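PDB 3FXA: SIS domain protein from Listeria monocytogenes str. 4b F2365, which is of unconfirmed function but probably binds a phosphorylated sugar and may isomerise it, as some other proteins with a SIS domain do. Local coordinates for residues E31-K36 / F140-V145; T45-V50 / K92-I97; L98-G103 / S131-E136. All blocks are in the same frame, centred on the assembly; numbering follows the deposited sequence.

The three contacts belong to one parallel sheet of the SIS domain and the helices that cover it. All three are largely buried, but their chemistry differs. Contact 2 pairs neighbouring strands 48-51 and 95-99, and it combines backbone hydrogen bonds with a salt bridge at its start. Contact 3 takes up strand 95-99 where contact 2 leaves it and ties the following loop to the first turn of helix 132-136. Contact 1 lacks polar bonds: helix 31-43 packs on strand 139-142, the sheet's outermost within this chain, mainly through apolar groups, one methyl set against a backbone carbonyl. Contacts 1 and 3 meet at Phe-140 CD1 and Ala-134 CB, and contacts 2 and 3 meet at Val-50 and Ile-99.

Contact 1: E31-K36 / F140-V145; sequences EEALVK and FFPVSV
Leu-34 and Ala-33 of helix 31-43 rest on Phe-140, Phe-141 and Pro-142 of strand 139-142. This is helix-on-sheet packing in the alpha/beta SIS fold, at the outermost strand of the parallel sheet within this chain. The short axes pass 7.9 Å apart at an angle of 119°, so the helix runs across the strand.

Phe-141 can be followed outward. Its CB leaves the backbone with CG opposite the backbone N (chi1 -168°), which brings the outer end of the ring nearer the helix. CD2 lies 4.4 Å from Ala-33 CB. Further out, CE2 lies 4.1 Å from Leu-34 CD2. At the tip, CZ meets the same methyl at 3.7 Å. Leu-34 crosses the phenylalanine side chain at about a right angle, and its methyl approaches the ring obliquely.

Ala-33 sits where the helix comes closest to the strand. Its small side chain lets the backbones approach, with Ala-33 CA 5.6 Å from Phe-141 CA. Phe-141 also stacks on Phe-167 of helix 157-177. Leu-34 also packs on Trp-15 of the second subunit, so this core patch reaches the subunit interface. Pro-142 CD borders the alanine at 4.4 Å from Ala-33 CB, while Ala-33 CB lies 3.4 Å from the carbonyl oxygen Phe-140 O.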
ATOM      1  N   GLU A  31      26.766 -17.367   8.169  1.00 16.67           N
ATOM      2  CA  GLU A  31      27.759 -16.701   7.316  1.00 15.60           C
ATOM      3  C   GLU A  31      27.640 -17.077   5.828  1.00 15.98           C
ATOM      4  O   GLU A  31      27.702 -16.199   4.967  1.00 16.59           O
ATOM      5  CB  GLU A  31      29.186 -16.948   7.822  1.00 17.69           C
ATOM      6  CG  GLU A  31      29.421 -16.219   9.118  1.00 16.14           C
ATOM      7  CD  GLU A  31      30.847 -16.322   9.638  1.00 23.04           C
ATOM      8  OE1 GLU A  31      31.624 -17.141   9.108  1.00 21.79           O
ATOM      9  OE2 GLU A  31      31.166 -15.567  10.595  1.00 23.86           O
ATOM     10  N   GLU A  32      27.459 -18.369   5.552  1.00 16.22           N
ATOM     11  CA  GLU A  32      27.263 -18.851   4.180  1.00 17.28           C
ATOM     12  C   GLU A  32      26.059 -18.137   3.551  1.00 16.36           C
ATOM     13  O   GLU A  32      26.166 -17.565   2.450  1.00 15.99           O
ATOM     14  CB  GLU A  32      27.136 -20.389   4.132  1.00 17.48           C
ATOM     15  CG  GLU A  32      28.499 -21.093   4.253  1.00 26.57           C
ATOM     16  CD  GLU A  32      28.403 -22.608   4.129  1.00 33.82           C
ATOM     17  OE1 GLU A  32      27.553 -23.216   4.816  1.00 36.79           O
ATOM     18  OE2 GLU A  32      29.197 -23.193   3.358  1.00 40.81           O
ATOM     19  N   ALA A  33      24.930 -18.105   4.258  1.00 17.06           N
ATOM     20  CA  ALA A  33      23.715 -17.431   3.722  1.00 16.16           C
ATOM     21  C   ALA A  33      23.901 -15.936   3.490  1.00 15.55           C
ATOM     22  O   ALA A  33      23.439 -15.402   2.504  1.00 17.21           O
ATOM     23  CB  ALA A  33      22.506 -17.687   4.609  1.00 16.85           C
ATOM     24  N   LEU A  34      24.584 -15.252   4.414  1.00 15.24           N
ATOM     25  CA  LEU A  34      24.865 -13.812   4.285  1.00 16.08           C
ATOM     26  C   LEU A  34      25.641 -13.502   3.000  1.00 15.86           C
ATOM     27  O   LEU A  34      25.265 -12.623   2.198  1.00 15.90           O
ATOM     28  CB  LEU A  34      25.639 -13.315   5.523  1.00 13.44           C
ATOM     29  CG  LEU A  34      24.826 -13.272   6.826  1.00 14.50           C
ATOM     30  CD1 LEU A  34      25.697 -13.261   8.094  1.00 17.95           C
ATOM     31  CD2 LEU A  34      23.895 -12.053   6.852  1.00 14.66           C
ATOM     32  N   VAL A  35      26.704 -14.262   2.774  1.00 16.39           N
ATOM     33  CA  VAL A  35      27.541 -14.066   1.590  1.00 15.82           C
ATOM     34  C   VAL A  35      26.800 -14.427   0.295  1.00 16.70           C
ATOM     35  O   VAL A  35      26.813 -13.639  -0.669  1.00 17.38           O
ATOM     36  CB  VAL A  35      28.865 -14.841   1.717  1.00 13.89           C
ATOM     37  CG1 VAL A  35      29.633 -14.803   0.385  1.00 17.21           C
ATOM     38  CG2 VAL A  35      29.682 -14.246   2.896  1.00 18.32           C
ATOM     39  N   LYS A  36      26.122 -15.582   0.308  1.00 16.33           N
ATOM     40  CA  LYS A  36      25.361 -16.054  -0.860  1.00 17.42           C
ATOM     41  C   LYS A  36      24.265 -15.057  -1.220  1.00 16.97           C
ATOM     42  O   LYS A  36      24.063 -14.751  -2.406  1.00 16.75           O
ATOM     43  CB  LYS A  36      24.766 -17.453  -0.665  1.00 18.36           C
ATOM     44  CG  LYS A  36      25.726 -18.627  -0.795  1.00 25.46           C
ATOM     45  CD  LYS A  36      24.908 -19.903  -1.096  1.00 32.59           C
ATOM     46  CE  LYS A  36      25.760 -21.158  -1.199  1.00 34.98           C
ATOM     47  NZ  LYS A  36      24.950 -22.318  -1.689  1.00 38.80           N
ATOM     48  N   PHE A 140      18.267 -20.695   2.623  1.00 15.87           N
ATOM     49  CA  PHE A 140      17.659 -20.601   3.958  1.00 15.66           C
ATOM     50  C   PHE A 140      18.513 -19.525   4.671  1.00 17.10           C
ATOM     51  O   PHE A 140      19.753 -19.659   4.760  1.00 16.65           O
ATOM     52  CB  PHE A 140      17.694 -21.952   4.698  1.00 14.75           C
ATOM     53  CG  PHE A 140      17.456 -21.867   6.186  1.00 15.19           C
ATOM     54  CD1 PHE A 140      16.428 -21.106   6.729  1.00 16.28           C
ATOM     55  CD2 PHE A 140      18.275 -22.604   7.062  1.00 14.74           C
ATOM     56  CE1 PHE A 140      16.215 -21.057   8.114  1.00 19.93           C
ATOM     57  CE2 PHE A 140      18.060 -22.576   8.440  1.00 20.05           C
ATOM     58  CZ  PHE A 140      17.043 -21.795   8.968  1.00 19.37           C
ATOM     59  N   PHE A 141      17.834 -18.461   5.111  1.00 16.48           N
ATOM     60  CA  PHE A 141      18.446 -17.290   5.733  1.00 15.32           C
ATOM     61  C   PHE A 141      17.955 -17.258   7.186  1.00 15.80           C
ATOM     62  O   PHE A 141      16.932 -16.621   7.489  1.00 15.19           O
ATOM     63  CB  PHE A 141      18.080 -16.033   4.943  1.00 15.71           C
ATOM     64  CG  PHE A 141      18.879 -14.791   5.324  1.00 12.76           C
ATOM     65  CD1 PHE A 141      18.633 -14.092   6.527  1.00 16.13           C
ATOM     66  CD2 PHE A 141      19.817 -14.260   4.441  1.00 15.65           C
ATOM     67  CE1 PHE A 141      19.352 -12.925   6.863  1.00 17.81           C
ATOM     68  CE2 PHE A 141      20.553 -13.086   4.760  1.00 17.85           C
ATOM     69  CZ  PHE A 141      20.319 -12.409   5.968  1.00 15.22           C
ATOM     70  N   PRO A 142      18.670 -17.954   8.091  1.00 17.24           N
ATOM     71  CA  PRO A 142      18.253 -17.966   9.495  1.00 17.09           C
ATOM     72  C   PRO A 142      18.403 -16.616  10.196  1.00 16.99           C
ATOM     73  O   PRO A 142      19.377 -15.907   9.980  1.00 16.75           O
ATOM     74  CB  PRO A 142      19.193 -18.992  10.146  1.00 17.35           C
ATOM     75  CG  PRO A 142      20.355 -19.073   9.207  1.00 18.45           C
ATOM     76  CD  PRO A 142      19.806 -18.875   7.859  1.00 17.30           C
ATOM     77  N   VAL A 143      17.414 -16.271  11.005  1.00 16.72           N
ATOM     78  CA  VAL A 143      17.419 -15.059  11.842  1.00 16.59           C
ATOM     79  C   VAL A 143      16.497 -15.382  13.016  1.00 16.12           C
ATOM     80  O   VAL A 143      15.417 -15.954  12.807  1.00 19.12           O
ATOM     81  CB  VAL A 143      16.931 -13.796  11.088  1.00 16.41           C
ATOM     82  CG1 VAL A 143      15.662 -14.080  10.297  1.00 24.08           C
ATOM     83  CG2 VAL A 143      16.756 -12.544  12.069  1.00 18.13           C
ATOM     84  N   SER A 144      16.922 -15.069  14.239  1.00 16.98           N
ATOM     85  CA  SER A 144      16.119 -15.362  15.417  1.00 15.79           C
ATOM     86  C   SER A 144      16.519 -14.445  16.553  1.00 16.76           C
ATOM     87  O   SER A 144      17.557 -13.779  16.467  1.00 16.66           O
ATOM     88  CB  SER A 144      16.251 -16.848  15.826  1.00 15.95           C
ATOM     89  OG  SER A 144      17.544 -17.148  16.349  1.00 15.15           O
ATOM     90  N   VAL A 145      15.657 -14.397  17.563  1.00 17.64           N
ATOM     91  CA  VAL A 145      15.853 -13.619  18.794  1.00 18.83           C
ATOM     92  C   VAL A 145      15.506 -14.517  19.982  1.00 20.37           C
ATOM     93  O   VAL A 145      14.586 -15.347  19.897  1.00 20.33           O
ATOM     94  CB  VAL A 145      15.014 -12.331  18.781  1.00 20.93           C
ATOM     95  CG1 VAL A 145      15.422 -11.459  17.580  1.00 16.48           C
ATOM     96  CG2 VAL A 145      13.518 -12.625  18.716  1.00 17.58           C
TER

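Contact 2: T45-V50 / K92-I97; sequences TGKIVV and KEDILI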
ATOM      1  N   THR A  45      19.545 -10.018 -12.433  1.00 19.24           N
ATOM      2  CA  THR A  45      19.160  -9.219 -13.610  1.00 20.05           C
ATOM      3  C   THR A  45      17.649  -8.910 -13.655  1.00 20.23           C
ATOM      4  O   THR A  45      17.194  -8.165 -14.543  1.00 21.61           O
ATOM      5  CB  THR A  45      19.554  -9.931 -14.934  1.00 19.71           C
ATOM      6  OG1 THR A  45      18.823 -11.156 -15.080  1.00 21.74           O
ATOM      7  CG2 THR A  45      21.046 -10.209 -14.944  1.00 20.49           C
ATOM      8  N   GLY A  46      16.882  -9.479 -12.724  1.00 19.12           N
ATOM      9  CA  GLY A  46      15.434  -9.215 -12.615  1.00 20.04           C
ATOM     10  C   GLY A  46      15.153  -8.245 -11.476  1.00 20.75           C
ATOM     11  O   GLY A  46      15.738  -7.156 -11.406  1.00 23.76           O
ATOM     12  N   LYS A  47      14.263  -8.646 -10.581  1.00 18.22           N
ATOM     13  CA  LYS A  47      13.910  -7.848  -9.406  1.00 16.77           C
ATOM     14  C   LYS A  47      13.725  -8.729  -8.202  1.00 15.77           C
ATOM     15  O   LYS A  47      13.633  -9.942  -8.314  1.00 15.60           O
ATOM     16  CB  LYS A  47      12.635  -7.043  -9.682  1.00 16.29           C
ATOM     17  CG  LYS A  47      11.402  -7.890  -9.943  1.00 20.67           C
ATOM     18  CD  LYS A  47      10.258  -7.037 -10.406  1.00 22.74           C
ATOM     19  CE  LYS A  47       9.079  -7.888 -10.782  1.00 20.80           C
ATOM     20  NZ  LYS A  47       9.357  -8.883 -11.868  1.00 19.22           N
ATOM     21  N   ILE A  48      13.669  -8.078  -7.040  1.00 15.59           N
ATOM     22  CA  ILE A  48      13.481  -8.757  -5.768  0.50 14.80           C
ATOM     23  C   ILE A  48      12.002  -8.645  -5.382  1.00 15.37           C
ATOM     24  O   ILE A  48      11.495  -7.562  -5.237  1.00 18.03           O
ATOM     25  CB  ILE A  48      14.367  -8.139  -4.679  0.50 14.14           C
ATOM     26  CG1 ILE A  48      15.855  -8.155  -5.095  0.50 12.70           C
ATOM     27  CG2 ILE A  48      14.182  -8.892  -3.361  0.50 17.34           C
ATOM     28  CD1 ILE A  48      16.763  -7.341  -4.175  0.50 15.12           C
ATOM     29  N   VAL A  49      11.330  -9.763  -5.187  1.00 16.05           N
ATOM     30  CA  VAL A  49       9.905  -9.753  -4.803  1.00 15.74           C
ATOM     31  C   VAL A  49       9.895 -10.195  -3.341  1.00 14.90           C
ATOM     32  O   VAL A  49      10.393 -11.265  -3.032  1.00 15.69           O
ATOM     33  CB  VAL A  49       9.088 -10.708  -5.696  1.00 15.43           C
ATOM     34  CG1 VAL A  49       7.631 -10.639  -5.332  1.00 16.87           C
ATOM     35  CG2 VAL A  49       9.281 -10.341  -7.174  1.00 16.74           C
ATOM     36  N   VAL A  50       9.360  -9.378  -2.427  1.00 14.14           N
ATOM     37  CA  VAL A  50       9.366  -9.727  -0.988  1.00 13.84           C
ATOM     38  C   VAL A  50       7.932  -9.873  -0.488  1.00 13.66           C
ATOM     39  O   VAL A  50       7.110  -9.001  -0.755  1.00 13.72           O
ATOM     40  CB  VAL A  50      10.141  -8.721  -0.120  1.00 12.98           C
ATOM     41  CG1 VAL A  50      10.518  -9.324   1.278  1.00 15.84           C
ATOM     42  CG2 VAL A  50      11.405  -8.269  -0.838  1.00 16.22           C
ATOM     43  N   LYS A  92      11.064 -15.597 -13.777  1.00 13.97           N
ATOM     44  CA  LYS A  92      12.187 -16.571 -13.649  1.00 15.22           C
ATOM     45  C   LYS A  92      13.514 -15.980 -13.120  1.00 17.27           C
ATOM     46  O   LYS A  92      14.150 -16.592 -12.279  1.00 18.28           O
ATOM     47  CB  LYS A  92      12.393 -17.337 -14.984  1.00 16.64           C
ATOM     48  CG  LYS A  92      13.513 -18.393 -14.980  1.00 20.49           C
ATOM     49  CD  LYS A  92      13.448 -19.207 -16.276  1.00 22.77           C
ATOM     50  CE  LYS A  92      14.543 -20.255 -16.352  1.00 24.98           C
ATOM     51  NZ  LYS A  92      14.406 -21.296 -15.287  1.00 25.88           N
ATOM     52  N   GLU A  93      13.832 -14.758 -13.540  1.00 17.13           N
ATOM     53  CA  GLU A  93      15.079 -14.059 -13.213  1.00 18.07           C
ATOM     54  C   GLU A  93      15.002 -13.338 -11.873  1.00 16.32           C
ATOM     55  O   GLU A  93      15.963 -12.643 -11.489  1.00 19.34           O
ATOM     56  CB  GLU A  93      15.466 -13.022 -14.301  1.00 19.53           C
ATOM     57  CG  GLU A  93      15.193 -13.404 -15.787  1.00 25.96           C
ATOM     58  CD  GLU A  93      13.721 -13.206 -16.240  1.00 30.23           C
ATOM     59  OE1 GLU A  93      13.079 -12.198 -15.871  1.00 33.86           O
ATOM     60  OE2 GLU A  93      13.210 -14.080 -16.965  1.00 41.66           O
ATOM     61  N   ASP A  94      13.902 -13.517 -11.144  1.00 14.95           N
ATOM     62  CA  ASP A  94      13.688 -12.816  -9.886  1.00 15.34           C
ATOM     63  C   ASP A  94      14.112 -13.618  -8.660  1.00 16.77           C
ATOM     64  O   ASP A  94      14.326 -14.833  -8.715  1.00 16.54           O
ATOM     65  CB  ASP A  94      12.207 -12.438  -9.721  1.00 15.59           C
ATOM     66  CG  ASP A  94      11.711 -11.436 -10.762  1.00 16.73           C
ATOM     67  OD1 ASP A  94      12.513 -10.807 -11.470  1.00 15.88           O
ATOM     68  OD2 ASP A  94      10.467 -11.284 -10.829  1.00 16.15           O
ATOM     69  N   ILE A  95      14.176 -12.903  -7.542  1.00 16.85           N
ATOM     70  CA  ILE A  95      14.466 -13.474  -6.241  1.00 16.48           C
ATOM     71  C   ILE A  95      13.240 -13.251  -5.371  1.00 16.18           C
ATOM     72  O   ILE A  95      12.868 -12.098  -5.175  1.00 18.42           O
ATOM     73  CB  ILE A  95      15.670 -12.789  -5.572  1.00 17.44           C
ATOM     74  CG1 ILE A  95      16.937 -12.897  -6.462  1.00 19.00           C
ATOM     75  CG2 ILE A  95      15.892 -13.410  -4.194  1.00 16.00           C
ATOM     76  CD1 ILE A  95      18.181 -12.196  -5.916  1.00 18.79           C
ATOM     77  N   LEU A  96      12.590 -14.333  -4.926  1.00 13.15           N
ATOM     78  CA  LEU A  96      11.462 -14.245  -3.999  1.00 13.40           C
ATOM     79  C   LEU A  96      12.018 -14.400  -2.584  1.00 13.52           C
ATOM     80  O   LEU A  96      12.745 -15.363  -2.311  1.00 14.45           O
ATOM     81  CB  LEU A  96      10.398 -15.311  -4.299  1.00 14.99           C
ATOM     82  CG  LEU A  96       9.183 -15.404  -3.368  1.00 15.02           C
ATOM     83  CD1 LEU A  96       8.331 -14.121  -3.410  1.00 14.23           C
ATOM     84  CD2 LEU A  96       8.328 -16.633  -3.692  1.00 17.93           C
ATOM     85  N   ILE A  97      11.707 -13.435  -1.729  1.00 14.25           N
ATOM     86  CA  ILE A  97      12.093 -13.446  -0.326  1.00 14.45           C
ATOM     87  C   ILE A  97      10.812 -13.573   0.490  1.00 14.18           C
ATOM     88  O   ILE A  97       9.927 -12.695   0.430  1.00 14.97           O
ATOM     89  CB  ILE A  97      12.890 -12.191   0.102  1.00 13.43           C
ATOM     90  CG1 ILE A  97      14.112 -11.988  -0.808  1.00 12.60           C
ATOM     91  CG2 ILE A  97      13.272 -12.296   1.599  1.00 16.02           C
ATOM     92  CD1 ILE A  97      15.063 -10.826  -0.385  1.00 15.29           C
TER
HETATM   93  O   HOH W   1      18.563 -12.578 -12.290  1.00 19.98           O
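Residues 48-50 and 95-97 run parallel, their axes 4.7 Å apart and inclined by 21°, with Ile-48 beside Ile-95, Val-49 beside Leu-96 and Val-50 beside Ile-97. They are neighbouring strands in the parallel sheet of the SIS domain. Lys-47 O accepts from Ile-95 N, Val-49 N donates to Ile-95 O at 2.8 Å, and Val-49 O accepts from Ile-97 N.

Asp-94 and Lys-47 reinforce the start of this pairing. Lys-47 N donates to Asp-94 OD1 at 2.9 Å, meeting it from above the carboxylate plane (51° out of it). The other oxygen, Asp-94 OD2, forms a salt bridge with Lys-47 NZ at 2.8 Å, on its syn side. Lys-47 CG stands between the backbone N and the carbonyl carbon (chi1 63°). The chain then runs slantwise across the carboxylate, Lys-47 CG passing close to both its oxygens, and bends at chi4, bringing NZ back to OD2. Lys-47 NZ also bonds Val-89 O, and Asp-94 OD2 accepts from Gln-91 N. The carboxylate therefore ties the residue just before strand 48-51 to the turn that leads into strand 95-99.

A water accepts from Thr-45 N and donates to Glu-93 O, bridging the segments just ahead of the paired strands.

At this pairing both faces carry apolar side chains. Ile-48, Val-50, Ile-95 and Ile-97 share one face, where Val-50 packs against helix 55-69. There, Val-50 CG1 lies alongside Ile-97 CB at 3.9 Å, and the two side chains point the same way. Ile-97 CD1 reaches Ile-48 CG2 at 3.7 Å. On the face of Val-49 and Leu-96, Leu-96 CD1 touches Val-49 CG1 at 4.0 Å.

Contact 3: L98-G103 / S131-E136; sequences LISKGG and SVIAKE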
ATOM      1  N   LEU A  98      10.692 -14.685   1.217  1.00 13.96           N
ATOM      2  CA  LEU A  98       9.551 -14.917   2.101  1.00 14.66           C
ATOM      3  C   LEU A  98      10.009 -14.697   3.541  1.00 16.43           C
ATOM      4  O   LEU A  98      10.967 -15.327   3.986  1.00 17.21           O
ATOM      5  CB  LEU A  98       8.993 -16.314   1.913  1.00 14.03           C
ATOM      6  CG  LEU A  98       8.478 -16.629   0.498  1.00 17.81           C
ATOM      7  CD1 LEU A  98       7.920 -18.047   0.459  1.00 16.06           C
ATOM      8  CD2 LEU A  98       7.411 -15.636  -0.008  1.00 16.65           C
ATOM      9  N   ILE A  99       9.319 -13.807   4.261  1.00 15.13           N
ATOM     10  CA  ILE A  99       9.660 -13.459   5.663  1.00 13.94           C
ATOM     11  C   ILE A  99       8.561 -13.994   6.571  1.00 15.97           C
ATOM     12  O   ILE A  99       7.403 -13.553   6.505  1.00 15.42           O
ATOM     13  CB  ILE A  99       9.820 -11.948   5.917  1.00 14.94           C
ATOM     14  CG1 ILE A  99      10.840 -11.337   4.957  1.00 13.42           C
ATOM     15  CG2 ILE A  99      10.246 -11.690   7.403  1.00 14.29           C
ATOM     16  CD1 ILE A  99      10.978  -9.835   5.041  1.00 14.66           C
ATOM     17  N   SER A 100       8.908 -15.014   7.340  1.00 16.23           N
ATOM     18  CA  SER A 100       7.987 -15.649   8.273  1.00 16.47           C
ATOM     19  C   SER A 100       8.757 -16.168   9.468  1.00 18.03           C
ATOM     20  O   SER A 100       9.547 -17.093   9.304  1.00 17.70           O
ATOM     21  CB  SER A 100       7.266 -16.802   7.569  1.00 16.70           C
ATOM     22  OG  SER A 100       6.661 -17.640   8.527  1.00 16.95           O
ATOM     23  N   LYS A 101       8.499 -15.619  10.660  1.00 18.71           N
ATOM     24  CA  LYS A 101       9.228 -16.030  11.878  1.00 17.55           C
ATOM     25  C   LYS A 101       9.158 -17.529  12.090  1.00 17.41           C
ATOM     26  O   LYS A 101      10.189 -18.171  12.114  1.00 17.02           O
ATOM     27  CB  LYS A 101       8.728 -15.286  13.125  1.00 19.27           C
ATOM     28  CG  LYS A 101       9.512 -15.525  14.414  1.00 20.17           C
ATOM     29  CD  LYS A 101       8.898 -14.640  15.496  1.00 22.22           C
ATOM     30  CE  LYS A 101       9.508 -14.790  16.872  1.00 27.38           C
ATOM     31  NZ  LYS A 101       9.421 -16.157  17.418  1.00 26.07           N
ATOM     32  N   GLY A 102       7.952 -18.087  12.219  1.00 17.63           N
ATOM     33  CA  GLY A 102       7.780 -19.529  12.377  1.00 19.27           C
ATOM     34  C   GLY A 102       8.029 -20.347  11.110  1.00 18.99           C
ATOM     35  O   GLY A 102       8.200 -21.561  11.210  1.00 21.53           O
ATOM     36  N   GLY A 103       8.013 -19.700   9.935  1.00 19.49           N
ATOM     37  CA  GLY A 103       8.303 -20.330   8.636  1.00 18.80           C
ATOM     38  C   GLY A 103       7.227 -21.200   8.007  1.00 19.77           C
ATOM     39  O   GLY A 103       7.472 -21.847   6.980  1.00 18.84           O
ATOM     40  N   SER A 131      11.044 -25.718   9.190  1.00 19.57           N
ATOM     41  CA  SER A 131       9.857 -25.153   8.536  1.00 18.69           C
ATOM     42  C   SER A 131       9.883 -25.391   7.023  1.00 18.58           C
ATOM     43  O   SER A 131      10.940 -25.628   6.420  1.00 19.78           O
ATOM     44  CB  SER A 131       9.765 -23.646   8.806  1.00 15.48           C
ATOM     45  OG  SER A 131      10.816 -22.874   8.187  1.00 17.74           O
ATOM     46  N   VAL A 132       8.701 -25.270   6.412  1.00 18.77           N
ATOM     47  CA  VAL A 132       8.547 -25.423   4.961  1.00 17.20           C
ATOM     48  C   VAL A 132       9.370 -24.373   4.208  1.00 16.66           C
ATOM     49  O   VAL A 132      10.092 -24.710   3.270  1.00 18.33           O
ATOM     50  CB  VAL A 132       7.044 -25.362   4.552  1.00 17.48           C
ATOM     51  CG1 VAL A 132       6.897 -25.227   3.027  1.00 18.74           C
ATOM     52  CG2 VAL A 132       6.336 -26.578   5.071  1.00 17.77           C
ATOM     53  N   ILE A 133       9.287 -23.121   4.662  1.00 17.19           N
ATOM     54  CA  ILE A 133      10.015 -21.996   4.068  1.00 17.02           C
ATOM     55  C   ILE A 133      11.541 -22.253   4.111  1.00 17.73           C
ATOM     56  O   ILE A 133      12.215 -22.064   3.110  1.00 17.98           O
ATOM     57  CB  ILE A 133       9.588 -20.629   4.724  1.00 16.17           C
ATOM     58  CG1 ILE A 133       8.177 -20.265   4.241  1.00 14.42           C
ATOM     59  CG2 ILE A 133      10.586 -19.537   4.394  1.00 15.95           C
ATOM     60  CD1 ILE A 133       7.562 -19.003   4.802  1.00 18.63           C
ATOM     61  N   ALA A 134      12.048 -22.719   5.253  1.00 19.08           N
ATOM     62  CA  ALA A 134      13.482 -23.057   5.384  1.00 18.85           C
ATOM     63  C   ALA A 134      13.882 -24.226   4.479  1.00 19.86           C
ATOM     64  O   ALA A 134      14.941 -24.187   3.852  1.00 19.28           O
ATOM     65  CB  ALA A 134      13.849 -23.368   6.845  1.00 19.14           C
ATOM     66  N   LYS A 135      13.025 -25.247   4.400  1.00 19.32           N
ATOM     67  CA  LYS A 135      13.313 -26.459   3.608  1.00 19.14           C
ATOM     68  C   LYS A 135      13.161 -26.279   2.093  1.00 18.23           C
ATOM     69  O   LYS A 135      13.921 -26.871   1.311  1.00 16.87           O
ATOM     70  CB  LYS A 135      12.469 -27.641   4.081  1.00 19.15           C
ATOM     71  CG  LYS A 135      12.863 -28.216   5.442  1.00 22.57           C
ATOM     72  CD  LYS A 135      11.985 -29.440   5.714  1.00 28.52           C
ATOM     73  CE  LYS A 135      12.344 -30.164   6.986  1.00 33.06           C
ATOM     74  NZ  LYS A 135      11.594 -31.453   7.084  1.00 32.71           N
ATOM     75  N   GLU A 136      12.190 -25.466   1.682  1.00 19.31           N
ATOM     76  CA  GLU A 136      11.937 -25.193   0.265  1.00 18.97           C
ATOM     77  C   GLU A 136      12.862 -24.129  -0.327  1.00 17.55           C
ATOM     78  O   GLU A 136      13.026 -24.069  -1.542  1.00 17.41           O
ATOM     79  CB  GLU A 136      10.465 -24.786   0.049  1.00 17.85           C
ATOM     80  CG  GLU A 136       9.441 -25.902   0.382  1.00 17.88           C
ATOM     81  CD  GLU A 136       9.523 -27.114  -0.538  1.00 24.27           C
ATOM     82  OE1 GLU A 136       9.954 -26.985  -1.699  1.00 26.41           O
ATOM     83  OE2 GLU A 136       9.153 -28.214  -0.085  1.00 27.78           O
TER
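Gly-103 O accepts a hydrogen bond from Ile-133 N at 3.2 Å, with the donor in the carbonyl plane and the N-H...O angle at 161°. The isoleucine side chain also packs close on this oxygen: Ile-133 CG1 lies 3.2 Å from Gly-103 O. A loop carbonyl thus engages an amide in the first turn of helix 132-136.

Ser-131 is the N-cap of that helix. Its OG accepts from Ala-134 N at 3.2 Å and also bonds Asn-128 O. With chi1 at 67°, the hydroxyl folds back toward Ala-134 N. Gly-103 has a positive phi (76°), and its CA passes 3.6 Å from Ser-131 OG, where there is little space for a side chain.

Ile-133 CD1 reaches Ser-100 CB at 3.5 Å and also touches Leu-98 CB. Ser-100 OG bonds Thr-105 OG1 and accepts a weak hydrogen bond from Gly-103 N within the same loop.

The loop leaves strand 95-99 at its C-terminal end. Helix 106-109 covers Ser-100 and Ile-133 through Leu-108, helix 112-118 packs on Leu-98 and Val-132 through Ile-112, and strand 121-126 lies beside strand 95-99.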